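Local coordinates for putative acetyl-CoA acetyltransferase (Thermus thermophilus, PDB 1ULQ), which probably acts as a thiolase, transferring an acyl group between coenzyme A and acetyl-CoA in lipid metabolism, at residues A122-P127 with M140-L145; A56-E61 with G82-R87; Y174-E179 with V332-S337; L316-L321 with L345-G350; E107-I112 with L264-Y269. One frame throughout, in Å; residues are numbered along the deposited sequence.

Interaction 1. Residues A122-P127 with M140-L145; sequences APYAVP and MYDTTL
M140 reaches two residues of 122-127 with one long, unbranched side chain: its CG packs on V126 CG2, and the terminal CE lies over one face of the Y124 ring, 3.4 Å from Y124 CG. Y141 forms the hydrogen-bonded pair with A125: Y141 N donates to A125 O at 2.9 Å, and A125 N to Y141 O at 2.8 Å. The Y141 ring edge meets P127 CG. D142 is the non-hydrogen-bonded partner of Y124, its CB lying by the ring, whose plane is 51° from the carboxylate. The carboxylate serves other chains: OD2 accepts from G136 N of the third subunit, and K128 of the second subunit lies at OD1. T143 closes the ladder, its N donating to P123 O at 3.1 Å, which suits proline, a residue with a carbonyl to offer but no N-H. T144 OG1 meets A122 CB and bonds to M119 O. Pairing of this sort makes a two-stranded antiparallel beta hairpin, here continued by strands of two neighbouring subunits in the tetramer.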
# COMPACT_ATOMS: atom_id res chain seq x y z
N ALA C 122 -13.94 -3.89 -3.23
CA ALA C 122 -12.97 -3.67 -4.30
C ALA C 122 -11.65 -3.28 -3.65
O ALA C 122 -11.59 -2.33 -2.87
CB ALA C 122 -13.47 -2.58 -5.24
N PRO C 123 -10.56 -4.00 -3.95
CA PRO C 123 -9.24 -3.72 -3.39
C PRO C 123 -8.57 -2.47 -3.91
O PRO C 123 -9.19 -1.67 -4.63
CB PRO C 123 -8.45 -4.97 -3.74
CG PRO C 123 -9.01 -5.33 -5.06
CD PRO C 123 -10.49 -5.17 -4.85
N TYR C 124 -7.31 -2.29 -3.54
CA TYR C 124 -6.53 -1.16 -4.00
C TYR C 124 -5.46 -1.75 -4.91
O TYR C 124 -5.01 -2.88 -4.67
CB TYR C 124 -5.86 -0.42 -2.83
CG TYR C 124 -6.80 0.32 -1.90
CD1 TYR C 124 -7.04 -0.15 -0.60
CD2 TYR C 124 -7.38 1.52 -2.27
CE1 TYR C 124 -7.83 0.58 0.30
CE2 TYR C 124 -8.17 2.25 -1.38
CZ TYR C 124 -8.38 1.79 -0.09
OH TYR C 124 -9.09 2.57 0.81
N ALA C 125 -5.07 -1.02 -5.94
CA ALA C 125 -4.05 -1.49 -6.86
C ALA C 125 -2.81 -0.61 -6.74
O ALA C 125 -2.91 0.61 -6.77
CB ALA C 125 -4.57 -1.48 -8.27
N VAL C 126 -1.65 -1.23 -6.60
CA VAL C 126 -0.39 -0.51 -6.46
C VAL C 126 0.55 -0.91 -7.58
O VAL C 126 0.76 -2.10 -7.81
CB VAL C 126 0.27 -0.84 -5.13
CG1 VAL C 126 1.67 -0.27 -5.09
CG2 VAL C 126 -0.56 -0.30 -3.99
N PRO C 127 1.15 0.08 -8.27
CA PRO C 127 2.08 -0.15 -9.39
C PRO C 127 3.31 -0.93 -8.98
O PRO C 127 3.63 -1.01 -7.80
CB PRO C 127 2.44 1.26 -9.83
CG PRO C 127 1.35 2.11 -9.26
CD PRO C 127 1.11 1.50 -7.93
N MET C 140 -2.08 4.45 -4.37
CA MET C 140 -2.84 3.21 -4.23
C MET C 140 -4.20 3.50 -4.83
O MET C 140 -5.02 4.16 -4.20
CB MET C 140 -2.99 2.82 -2.77
CG MET C 140 -1.73 2.26 -2.15
SD MET C 140 -2.00 1.33 -0.60
CE MET C 140 -3.76 1.23 -0.56
N TYR C 141 -4.44 3.02 -6.05
CA TYR C 141 -5.72 3.24 -6.74
C TYR C 141 -6.85 2.44 -6.14
O TYR C 141 -6.70 1.24 -5.91
CB TYR C 141 -5.61 2.90 -8.24
CG TYR C 141 -4.61 3.73 -9.01
CD1 TYR C 141 -3.31 3.29 -9.17
CD2 TYR C 141 -4.95 4.98 -9.54
CE1 TYR C 141 -2.37 4.06 -9.84
CE2 TYR C 141 -4.02 5.76 -10.21
CZ TYR C 141 -2.73 5.29 -10.36
OH TYR C 141 -1.79 6.04 -11.03
N ASP C 142 -7.97 3.10 -5.90
CA ASP C 142 -9.15 2.44 -5.35
C ASP C 142 -9.99 1.90 -6.52
O ASP C 142 -10.63 2.67 -7.24
CB ASP C 142 -9.97 3.43 -4.52
CG ASP C 142 -11.25 2.83 -4.00
OD1 ASP C 142 -11.26 1.62 -3.69
OD2 ASP C 142 -12.24 3.58 -3.90
N THR C 143 -9.97 0.57 -6.69
CA THR C 143 -10.68 -0.07 -7.80
C THR C 143 -12.20 0.01 -7.71
O THR C 143 -12.90 -0.50 -8.59
CB THR C 143 -10.29 -1.56 -7.96
OG1 THR C 143 -10.84 -2.34 -6.89
CG2 THR C 143 -8.79 -1.72 -7.94
N THR C 144 -12.70 0.63 -6.65
CA THR C 144 -14.13 0.80 -6.50
C THR C 144 -14.53 1.91 -7.44
O THR C 144 -15.63 1.94 -7.96
CB THR C 144 -14.54 1.26 -5.08
OG1 THR C 144 -14.03 0.36 -4.09
CG2 THR C 144 -16.05 1.32 -4.97
N LEU C 145 -13.60 2.84 -7.65
CA LEU C 145 -13.85 4.00 -8.49
C LEU C 145 -13.65 3.79 -9.99
O LEU C 145 -13.84 2.68 -10.49
CB LEU C 145 -13.00 5.17 -7.98
CG LEU C 145 -13.14 5.44 -6.47
CD1 LEU C 145 -12.32 6.66 -6.09
CD2 LEU C 145 -14.61 5.66 -6.08

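Interaction 2. Residues A56-E61 with G82-R87; sequences ANQAGE and GCTVNR
Q58 meets T84 and N86 where the loop after strand 50-54 comes up against strand 81-86, an outermost strand of the thiolase sheet within this chain. What joins the two segments is van der Waals contact. The Q58 side chain, extended beyond CG, comes at T84 from the opposite direction, and its amide lies against the T84 methyl, with NE2 3.3 Å from CG2. With OG1 beside the backbone N (chi1 -64°), the T84 methyl is the branch presented to the glutamine, while OG1 bonds to N65 and A67; a threonine suits both tasks. Past N86 the glutamine slides in the opposite sense, NE2 lying 3.7 Å from N86 CB and the two amide planes standing 70° apart. A56 turns its methyl away from the strand.

The polar ends are satisfied elsewhere. Q58 NE2 donates to C55 O within the chain, whereas N86 ND2 donates to Q58 OE1 of the second subunit, across the interface where T84 to N86 pair antiparallel with a strand of that subunit. The A56 side chain is about 7 Å from that of C89, the predicted acyl-carrying cysteine. N86 OD1 accepts from L88 N, an Asx turn at the strand's end, and stands 3.8 Å from A56 CA.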
# COMPACT_ATOMS: atom_id res chain seq x y z
N ALA C 56 -16.81 -6.20 -13.61
CA ALA C 56 -16.10 -4.99 -14.00
C ALA C 56 -14.73 -4.80 -13.39
O ALA C 56 -13.89 -4.07 -13.94
CB ALA C 56 -16.95 -3.78 -13.70
N ASN C 57 -14.48 -5.44 -12.26
CA ASN C 57 -13.19 -5.30 -11.59
C ASN C 57 -12.79 -6.64 -11.03
O ASN C 57 -13.34 -7.07 -10.02
CB ASN C 57 -13.34 -4.27 -10.47
CG ASN C 57 -12.44 -4.55 -9.28
OD1 ASN C 57 -12.79 -4.24 -8.15
ND2 ASN C 57 -11.28 -5.14 -9.53
N GLN C 58 -11.83 -7.31 -11.64
CA GLN C 58 -11.47 -8.61 -11.13
C GLN C 58 -10.15 -8.63 -10.40
O GLN C 58 -9.40 -9.59 -10.51
CB GLN C 58 -11.46 -9.60 -12.27
CG GLN C 58 -12.81 -9.72 -12.94
CD GLN C 58 -12.69 -10.19 -14.36
OE1 GLN C 58 -11.89 -11.07 -14.65
NE2 GLN C 58 -13.47 -9.60 -15.26
N ALA C 59 -9.89 -7.59 -9.62
CA ALA C 59 -8.63 -7.46 -8.89
C ALA C 59 -8.60 -8.02 -7.46
O ALA C 59 -7.53 -8.38 -6.95
CB ALA C 59 -8.19 -6.00 -8.89
N GLY C 60 -9.76 -8.11 -6.82
CA GLY C 60 -9.81 -8.60 -5.45
C GLY C 60 -10.24 -10.04 -5.24
O GLY C 60 -9.71 -10.96 -5.86
N GLU C 61 -11.20 -10.25 -4.34
CA GLU C 61 -11.71 -11.58 -4.05
C GLU C 61 -12.40 -12.17 -5.28
O GLU C 61 -12.83 -13.32 -5.29
CB GLU C 61 -12.66 -11.53 -2.84
CG GLU C 61 -11.94 -11.38 -1.49
CD GLU C 61 -12.82 -10.79 -0.40
OE1 GLU C 61 -12.42 -10.84 0.79
OE2 GLU C 61 -13.90 -10.26 -0.73
N GLY C 82 -16.19 -22.44 -17.12
CA GLY C 82 -16.54 -21.09 -16.72
C GLY C 82 -15.57 -20.05 -17.25
O GLY C 82 -14.37 -20.30 -17.38
N CYS C 83 -16.10 -18.87 -17.56
CA CYS C 83 -15.31 -17.76 -18.08
C CYS C 83 -15.93 -16.47 -17.57
O CYS C 83 -17.14 -16.39 -17.39
CB CYS C 83 -15.35 -17.78 -19.60
SG CYS C 83 -14.50 -16.40 -20.37
N THR C 84 -15.09 -15.47 -17.34
CA THR C 84 -15.56 -14.18 -16.85
C THR C 84 -15.43 -13.10 -17.93
O THR C 84 -14.32 -12.74 -18.33
CB THR C 84 -14.77 -13.74 -15.60
OG1 THR C 84 -15.01 -14.66 -14.53
CG2 THR C 84 -15.21 -12.37 -15.16
N VAL C 85 -16.56 -12.59 -18.40
CA VAL C 85 -16.55 -11.56 -19.42
C VAL C 85 -16.54 -10.17 -18.79
O VAL C 85 -17.08 -9.96 -17.69
CB VAL C 85 -17.79 -11.69 -20.33
CG1 VAL C 85 -17.62 -12.91 -21.23
CG2 VAL C 85 -19.06 -11.81 -19.49
N ASN C 86 -15.93 -9.20 -19.47
CA ASN C 86 -15.87 -7.85 -18.94
C ASN C 86 -16.01 -6.75 -19.97
O ASN C 86 -15.07 -6.44 -20.70
CB ASN C 86 -14.56 -7.63 -18.19
CG ASN C 86 -14.34 -6.18 -17.83
OD1 ASN C 86 -15.30 -5.42 -17.66
ND2 ASN C 86 -13.07 -5.79 -17.68
N ARG C 87 -17.21 -6.15 -20.03
CA ARG C 87 -17.50 -5.05 -20.93
C ARG C 87 -18.09 -3.99 -20.00
O ARG C 87 -19.12 -3.39 -20.30
CB ARG C 87 -18.52 -5.43 -22.00
CG ARG C 87 -18.62 -4.42 -23.13
CD ARG C 87 -19.70 -4.76 -24.15
NE ARG C 87 -19.46 -6.00 -24.90
CZ ARG C 87 -18.84 -6.08 -26.08
NH1 ARG C 87 -18.38 -4.99 -26.67
NH2 ARG C 87 -18.72 -7.25 -26.67

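Interaction 3. Residues Y174-E179 with V332-S337; sequences YGIRRE and VLREWS
Y174 OH donates to E335 OE2 at 2.9 Å, linking two helix C-termini that each finish in a Schellman motif, the first at G175 and the second at S337. The positive phi of G175 (57°) is readily taken by glycine. The acceptor lies in the plane of the tyrosine ring at its edge, whereas the hydroxyl approaches OE2 from above the carboxylate, 44° out of its plane. E335 can be there because its chain bends at chi2 (-65°), bringing the carboxylate across the end of the phenol at about a right angle. A long aromatic with a polar tip suits this partly exposed site, since its ring packs while its hydroxyl bonds.

R334 runs past Y174 in the opposite direction, its CB 4.0 Å from ring atom CD2 and its guanidinium plane nearly perpendicular to the ring. Bending at chi2, it carries the charged group back over the loop, where NH1 forms a salt bridge with E180 of helix 178-197. Buried I176 packs on L330 and A331 of helix 326-336. Its aliphatic branch also lies over one guanidinium face, toward the rim, with I176 CG1 4.2 Å from R334 NH2.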
# COMPACT_ATOMS: atom_id res chain seq x y z
N TYR C 174 -28.33 17.71 -24.65
CA TYR C 174 -29.76 17.59 -24.90
C TYR C 174 -30.60 18.57 -24.09
O TYR C 174 -31.83 18.54 -24.15
CB TYR C 174 -30.24 16.16 -24.63
CG TYR C 174 -29.67 15.11 -25.56
CD1 TYR C 174 -28.41 14.57 -25.35
CD2 TYR C 174 -30.40 14.68 -26.66
CE1 TYR C 174 -27.88 13.61 -26.23
CE2 TYR C 174 -29.88 13.73 -27.54
CZ TYR C 174 -28.63 13.20 -27.32
OH TYR C 174 -28.13 12.27 -28.21
N GLY C 175 -29.95 19.44 -23.32
CA GLY C 175 -30.67 20.40 -22.52
C GLY C 175 -31.66 19.76 -21.57
O GLY C 175 -32.83 20.15 -21.51
N ILE C 176 -31.20 18.77 -20.81
CA ILE C 176 -32.06 18.08 -19.85
C ILE C 176 -31.95 18.80 -18.53
O ILE C 176 -30.95 18.68 -17.83
CB ILE C 176 -31.60 16.65 -19.67
CG1 ILE C 176 -31.45 16.01 -21.04
CG2 ILE C 176 -32.59 15.88 -18.84
CD1 ILE C 176 -30.69 14.74 -21.00
N ARG C 177 -33.00 19.53 -18.17
CA ARG C 177 -32.99 20.31 -16.94
C ARG C 177 -32.86 19.52 -15.64
O ARG C 177 -32.95 18.29 -15.63
CB ARG C 177 -34.24 21.17 -16.88
CG ARG C 177 -34.28 22.23 -17.95
CD ARG C 177 -35.48 23.12 -17.74
NE ARG C 177 -35.66 24.06 -18.84
CZ ARG C 177 -36.77 24.78 -19.02
NH1 ARG C 177 -37.78 24.67 -18.17
NH2 ARG C 177 -36.87 25.61 -20.06
N ARG C 178 -32.62 20.25 -14.56
CA ARG C 178 -32.46 19.68 -13.23
C ARG C 178 -33.79 19.15 -12.70
O ARG C 178 -33.86 18.05 -12.15
CB ARG C 178 -31.89 20.74 -12.28
CG ARG C 178 -31.90 20.39 -10.80
CD ARG C 178 -31.19 19.08 -10.52
NE ARG C 178 -31.05 18.83 -9.09
CZ ARG C 178 -30.21 19.50 -8.30
NH1 ARG C 178 -29.44 20.45 -8.82
NH2 ARG C 178 -30.16 19.22 -7.01
N GLU C 179 -34.86 19.93 -12.87
CA GLU C 179 -36.17 19.51 -12.39
C GLU C 179 -36.62 18.22 -13.07
O GLU C 179 -37.25 17.36 -12.45
CB GLU C 179 -37.23 20.61 -12.62
CG GLU C 179 -36.90 21.69 -13.65
CD GLU C 179 -35.91 22.74 -13.12
OE1 GLU C 179 -36.09 23.21 -11.97
OE2 GLU C 179 -34.97 23.11 -13.86
N VAL C 332 -31.28 9.34 -23.63
CA VAL C 332 -31.59 8.19 -24.45
C VAL C 332 -33.07 8.27 -24.80
O VAL C 332 -33.44 8.10 -25.97
CB VAL C 332 -31.32 6.87 -23.71
CG1 VAL C 332 -31.65 5.69 -24.60
CG2 VAL C 332 -29.87 6.81 -23.30
N LEU C 333 -33.90 8.54 -23.80
CA LEU C 333 -35.34 8.65 -24.03
C LEU C 333 -35.63 9.73 -25.07
O LEU C 333 -36.59 9.62 -25.82
CB LEU C 333 -36.08 8.95 -22.73
CG LEU C 333 -36.10 7.82 -21.69
CD1 LEU C 333 -36.72 8.32 -20.41
CD2 LEU C 333 -36.87 6.63 -22.22
N ARG C 334 -34.81 10.78 -25.11
CA ARG C 334 -35.00 11.83 -26.10
C ARG C 334 -34.90 11.24 -27.50
O ARG C 334 -35.75 11.48 -28.34
CB ARG C 334 -33.96 12.93 -25.93
CG ARG C 334 -34.21 13.90 -24.80
CD ARG C 334 -35.12 15.03 -25.23
NE ARG C 334 -35.00 16.19 -24.35
CZ ARG C 334 -35.34 16.20 -23.07
NH1 ARG C 334 -35.83 15.10 -22.49
NH2 ARG C 334 -35.18 17.30 -22.34
N GLU C 335 -33.84 10.47 -27.75
CA GLU C 335 -33.64 9.84 -29.05
C GLU C 335 -34.81 8.94 -29.43
O GLU C 335 -35.25 8.93 -30.58
CB GLU C 335 -32.36 9.00 -29.03
CG GLU C 335 -31.06 9.80 -28.94
CD GLU C 335 -30.82 10.67 -30.16
OE1 GLU C 335 -31.00 10.19 -31.30
OE2 GLU C 335 -30.44 11.84 -29.98
N TRP C 336 -35.31 8.18 -28.46
CA TRP C 336 -36.43 7.27 -28.69
C TRP C 336 -37.77 8.00 -28.78
O TRP C 336 -38.79 7.40 -29.16
CB TRP C 336 -36.53 6.24 -27.57
CG TRP C 336 -35.44 5.23 -27.53
CD1 TRP C 336 -34.60 4.88 -28.54
CD2 TRP C 336 -35.12 4.36 -26.43
NE1 TRP C 336 -33.78 3.85 -28.15
CE2 TRP C 336 -34.08 3.51 -26.85
CE3 TRP C 336 -35.63 4.22 -25.13
CZ2 TRP C 336 -33.53 2.54 -26.03
CZ3 TRP C 336 -35.08 3.24 -24.31
CH2 TRP C 336 -34.04 2.41 -24.76
N SER C 337 -37.78 9.28 -28.41
CA SER C 337 -38.99 10.10 -28.43
C SER C 337 -40.02 9.47 -27.50
O SER C 337 -41.17 9.26 -27.88
CB SER C 337 -39.55 10.18 -29.86
OG SER C 337 -38.54 10.60 -30.78

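Interaction 4. Residues L316-L321 with L345-G350; sequences LGLIEL and LNPNGG
N346 turns its side-chain amide along the backbone of L321 and touches it at two points. ND2 donates to L321 O at 3.1 Å, from a position tilted 27° out of the carbonyl plane, and OD1 takes a weak bond from L321 N at 3.0 Å. Asparagine suits this place, because a single flat group offers both a donor and an acceptor to one residue's backbone. Its own N bonds to I319 O at 3.0 Å, almost in line with the carbonyl.

The E320 side chain crosses that of N346 at a slant, carboxylate and amide planes 69° apart. A bend at chi2 (-73°) folds the carboxylate back toward the loop, where OE2 lies 3.5 Å from P347 CD and the two side chains meet at about a right angle. L345 sends CD1 to L321 CB, an apolar contact at 3.9 Å. G349 closes the type I turn from N346 with a positive phi, where a side chain would run into the preceding carbonyl oxygen, so glycine fits.

The contact sets the loop on edge strand 318-321, with the L321 side chain about 7 Å from that of C386, a predicted active-site proton acceptor. The strand is hydrogen-bonded to strand 380-387; I319 and L321 pack against W336 of helix 326-336, while L318 and E320 meet helix 358-375.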
# COMPACT_ATOMS: atom_id res chain seq x y z
N LEU C 316 -42.15 -3.24 -29.05
CA LEU C 316 -41.69 -3.52 -27.68
C LEU C 316 -42.81 -3.27 -26.67
O LEU C 316 -43.47 -2.23 -26.69
CB LEU C 316 -40.48 -2.64 -27.33
CG LEU C 316 -39.14 -2.87 -28.06
CD1 LEU C 316 -38.07 -1.96 -27.49
CD2 LEU C 316 -38.71 -4.30 -27.88
N GLY C 317 -43.03 -4.23 -25.78
CA GLY C 317 -44.08 -4.07 -24.79
C GLY C 317 -43.56 -3.92 -23.38
O GLY C 317 -44.33 -3.88 -22.42
N LEU C 318 -42.24 -3.87 -23.25
CA LEU C 318 -41.59 -3.73 -21.96
C LEU C 318 -40.16 -3.35 -22.26
O LEU C 318 -39.48 -4.02 -23.03
CB LEU C 318 -41.66 -5.05 -21.21
CG LEU C 318 -41.96 -4.96 -19.72
CD1 LEU C 318 -43.12 -4.00 -19.49
CD2 LEU C 318 -42.29 -6.35 -19.17
N ILE C 319 -39.70 -2.27 -21.65
CA ILE C 319 -38.35 -1.77 -21.87
C ILE C 319 -37.57 -1.54 -20.59
O ILE C 319 -37.99 -0.74 -19.75
CB ILE C 319 -38.41 -0.44 -22.66
CG1 ILE C 319 -39.27 -0.63 -23.91
CG2 ILE C 319 -37.01 0.01 -23.03
CD1 ILE C 319 -39.66 0.66 -24.60
N GLU C 320 -36.45 -2.23 -20.44
CA GLU C 320 -35.58 -2.06 -19.26
C GLU C 320 -34.33 -1.30 -19.69
O GLU C 320 -33.42 -1.86 -20.30
CB GLU C 320 -35.17 -3.42 -18.66
CG GLU C 320 -36.15 -4.02 -17.64
CD GLU C 320 -36.15 -3.32 -16.26
OE1 GLU C 320 -35.06 -3.03 -15.72
OE2 GLU C 320 -37.26 -3.07 -15.72
N LEU C 321 -34.31 0.00 -19.37
CA LEU C 321 -33.19 0.88 -19.70
C LEU C 321 -32.44 1.16 -18.42
O LEU C 321 -32.92 1.92 -17.59
CB LEU C 321 -33.70 2.20 -20.27
CG LEU C 321 -32.62 3.24 -20.60
CD1 LEU C 321 -31.70 2.72 -21.70
CD2 LEU C 321 -33.29 4.51 -21.05
N LEU C 345 -41.49 1.48 -19.61
CA LEU C 345 -40.17 1.79 -19.06
C LEU C 345 -39.96 1.44 -17.60
O LEU C 345 -40.73 1.86 -16.74
CB LEU C 345 -39.89 3.28 -19.28
CG LEU C 345 -38.50 3.83 -19.02
CD1 LEU C 345 -37.43 2.86 -19.50
CD2 LEU C 345 -38.37 5.16 -19.74
N ASN C 346 -38.91 0.67 -17.32
CA ASN C 346 -38.57 0.23 -15.97
C ASN C 346 -39.79 0.27 -15.06
O ASN C 346 -39.91 1.11 -14.17
CB ASN C 346 -37.45 1.10 -15.40
CG ASN C 346 -36.23 1.15 -16.30
OD1 ASN C 346 -35.67 0.12 -16.68
ND2 ASN C 346 -35.79 2.36 -16.63
N PRO C 347 -40.72 -0.67 -15.28
CA PRO C 347 -41.95 -0.77 -14.52
C PRO C 347 -41.79 -0.93 -13.01
O PRO C 347 -42.59 -0.42 -12.24
CB PRO C 347 -42.64 -1.96 -15.18
CG PRO C 347 -41.49 -2.83 -15.53
CD PRO C 347 -40.52 -1.86 -16.12
N ASN C 348 -40.74 -1.62 -12.59
CA ASN C 348 -40.55 -1.82 -11.15
C ASN C 348 -39.39 -1.04 -10.56
O ASN C 348 -38.87 -1.38 -9.49
CB ASN C 348 -40.37 -3.31 -10.86
CG ASN C 348 -41.53 -4.13 -11.35
OD1 ASN C 348 -42.68 -3.87 -11.01
ND2 ASN C 348 -41.24 -5.14 -12.15
N GLY C 349 -39.00 0.03 -11.24
CA GLY C 349 -37.90 0.84 -10.76
C GLY C 349 -36.61 0.60 -11.53
O GLY C 349 -36.45 -0.41 -12.23
N GLY C 350 -35.69 1.55 -11.40
CA GLY C 350 -34.42 1.46 -12.08
C GLY C 350 -33.25 1.51 -11.13
O GLY C 350 -33.43 1.61 -9.91

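Interaction 5. Residues E107-I112 with L264-Y269; sequences EGKVYI and LVSDDY
V110 CG2 sits over the centre of the Y269 ring, 3.6 Å from its centroid, a CH-pi contact in the buried, tightly packed part, where neighbouring antiparallel strands 110-118 and 256-266 of the thiolase sheet meet at the start of helix 267-273. The same methyl touches V265 CG1, its partner in the non-hydrogen-bonded pair, and beta-branched valines suit such strand positions. Next to it Y111 and L264 make the hydrogen-bonded pair; Y111 N reaches L264 O at 2.8 Å, nearly straight at 172°. S266 N donates to K109 O, one residue beyond the valine pair.

The other end faces solvent. There K109, exposed and long, bends at chi4 (-58°) into a salt bridge in which NZ lies 3.1 Å from D268 OD1, whose syn lone pair it meets; its second bond, to OD2, is weak. S266, the N-cap, donates from OG to D268 OD1 and accepts from Y269 N. D268 OD1 is thus gripped by an ammonium and a hydroxyl, which would probably favour the charged carboxylate at the helix N-terminus, where negative charge suits the dipole.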
# COMPACT_ATOMS: atom_id res chain seq x y z
N GLU C 107 -23.36 -26.04 -29.55
CA GLU C 107 -22.32 -26.70 -28.79
C GLU C 107 -23.01 -27.42 -27.64
O GLU C 107 -23.43 -28.55 -27.78
CB GLU C 107 -21.30 -25.69 -28.29
CG GLU C 107 -20.82 -24.71 -29.35
CD GLU C 107 -19.62 -23.89 -28.90
OE1 GLU C 107 -19.59 -23.52 -27.70
OE2 GLU C 107 -18.74 -23.61 -29.75
N GLY C 108 -23.13 -26.75 -26.51
CA GLY C 108 -23.77 -27.37 -25.37
C GLY C 108 -25.26 -27.15 -25.46
O GLY C 108 -25.73 -26.54 -26.42
N LYS C 109 -26.00 -27.63 -24.46
CA LYS C 109 -27.45 -27.47 -24.44
C LYS C 109 -27.94 -26.69 -23.23
O LYS C 109 -29.08 -26.23 -23.18
CB LYS C 109 -28.12 -28.84 -24.48
CG LYS C 109 -27.80 -29.62 -25.74
CD LYS C 109 -28.83 -30.68 -26.02
CE LYS C 109 -28.77 -31.05 -27.47
NZ LYS C 109 -28.99 -29.85 -28.33
N VAL C 110 -27.05 -26.52 -22.26
CA VAL C 110 -27.38 -25.79 -21.04
C VAL C 110 -26.26 -24.83 -20.66
O VAL C 110 -25.14 -25.25 -20.39
CB VAL C 110 -27.58 -26.77 -19.88
CG1 VAL C 110 -27.77 -26.02 -18.59
CG2 VAL C 110 -28.78 -27.67 -20.17
N TYR C 111 -26.57 -23.54 -20.64
CA TYR C 111 -25.59 -22.51 -20.29
C TYR C 111 -26.11 -21.52 -19.25
O TYR C 111 -27.31 -21.31 -19.12
CB TYR C 111 -25.18 -21.72 -21.53
CG TYR C 111 -24.21 -22.42 -22.46
CD1 TYR C 111 -24.61 -23.48 -23.28
CD2 TYR C 111 -22.89 -21.99 -22.54
CE1 TYR C 111 -23.70 -24.09 -24.17
CE2 TYR C 111 -21.98 -22.59 -23.42
CZ TYR C 111 -22.39 -23.62 -24.23
OH TYR C 111 -21.47 -24.15 -25.11
N ILE C 112 -25.20 -20.91 -18.49
CA ILE C 112 -25.59 -19.91 -17.50
C ILE C 112 -24.97 -18.56 -17.86
O ILE C 112 -23.78 -18.47 -18.14
CB ILE C 112 -25.12 -20.26 -16.06
CG1 ILE C 112 -25.83 -21.52 -15.55
CG2 ILE C 112 -25.44 -19.10 -15.12
CD1 ILE C 112 -25.49 -21.84 -14.09
N LEU C 264 -29.99 -20.50 -19.46
CA LEU C 264 -30.45 -20.65 -20.83
C LEU C 264 -30.21 -22.07 -21.32
O LEU C 264 -29.17 -22.67 -21.03
CB LEU C 264 -29.74 -19.66 -21.75
CG LEU C 264 -30.19 -18.20 -21.67
CD1 LEU C 264 -29.68 -17.59 -20.40
CD2 LEU C 264 -29.65 -17.43 -22.86
N VAL C 265 -31.17 -22.60 -22.05
CA VAL C 265 -31.06 -23.96 -22.56
C VAL C 265 -31.53 -24.00 -24.00
O VAL C 265 -32.23 -23.10 -24.45
CB VAL C 265 -31.94 -24.92 -21.74
CG1 VAL C 265 -31.60 -24.82 -20.27
CG2 VAL C 265 -33.40 -24.59 -21.98
N SER C 266 -31.13 -25.03 -24.74
CA SER C 266 -31.56 -25.16 -26.12
C SER C 266 -33.04 -25.53 -26.10
O SER C 266 -33.51 -26.17 -25.15
CB SER C 266 -30.76 -26.25 -26.85
OG SER C 266 -31.06 -27.55 -26.37
N ASP C 267 -33.77 -25.14 -27.14
CA ASP C 267 -35.20 -25.44 -27.18
C ASP C 267 -35.44 -26.94 -27.17
O ASP C 267 -36.34 -27.42 -26.47
CB ASP C 267 -35.86 -24.79 -28.39
CG ASP C 267 -35.45 -25.42 -29.68
OD1 ASP C 267 -34.27 -25.81 -29.81
OD2 ASP C 267 -36.31 -25.52 -30.59
N ASP C 268 -34.64 -27.69 -27.91
CA ASP C 268 -34.86 -29.13 -27.93
C ASP C 268 -34.61 -29.73 -26.53
O ASP C 268 -35.28 -30.68 -26.15
CB ASP C 268 -33.98 -29.80 -28.99
CG ASP C 268 -32.53 -29.84 -28.62
OD1 ASP C 268 -31.85 -28.79 -28.73
OD2 ASP C 268 -32.06 -30.92 -28.21
N TYR C 269 -33.68 -29.15 -25.77
CA TYR C 269 -33.38 -29.64 -24.43
C TYR C 269 -34.57 -29.38 -23.53
O TYR C 269 -34.99 -30.25 -22.76
CB TYR C 269 -32.17 -28.92 -23.83
CG TYR C 269 -31.80 -29.39 -22.43
CD1 TYR C 269 -30.87 -30.40 -22.25
CD2 TYR C 269 -32.40 -28.83 -21.30
CE1 TYR C 269 -30.53 -30.86 -20.99
CE2 TYR C 269 -32.06 -29.28 -20.02
CZ TYR C 269 -31.13 -30.29 -19.87
OH TYR C 269 -30.77 -30.76 -18.63

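Interactions 2, 4 and 5 all reach one mixed sheet. Interactions 2 and 4 lie on its two outermost strands in this chain, centres about 27 Å apart, and interaction 5 joins strands 110-118 and 256-266 between them. Interaction 1 is a hairpin nested in the long excursion that interaction 5 closes; it touches interaction 2. Both touch the second subunit, as does interaction 5, and interaction 1 the third as well. Interactions 3 and 4 have centres about 17 Å apart, joined where helix 326-336 packs on strand 318-321 and L333 meets L345. Their segments alternate along the chain, and interaction 3 ties the N-terminal thiolase domain to the C-terminal one.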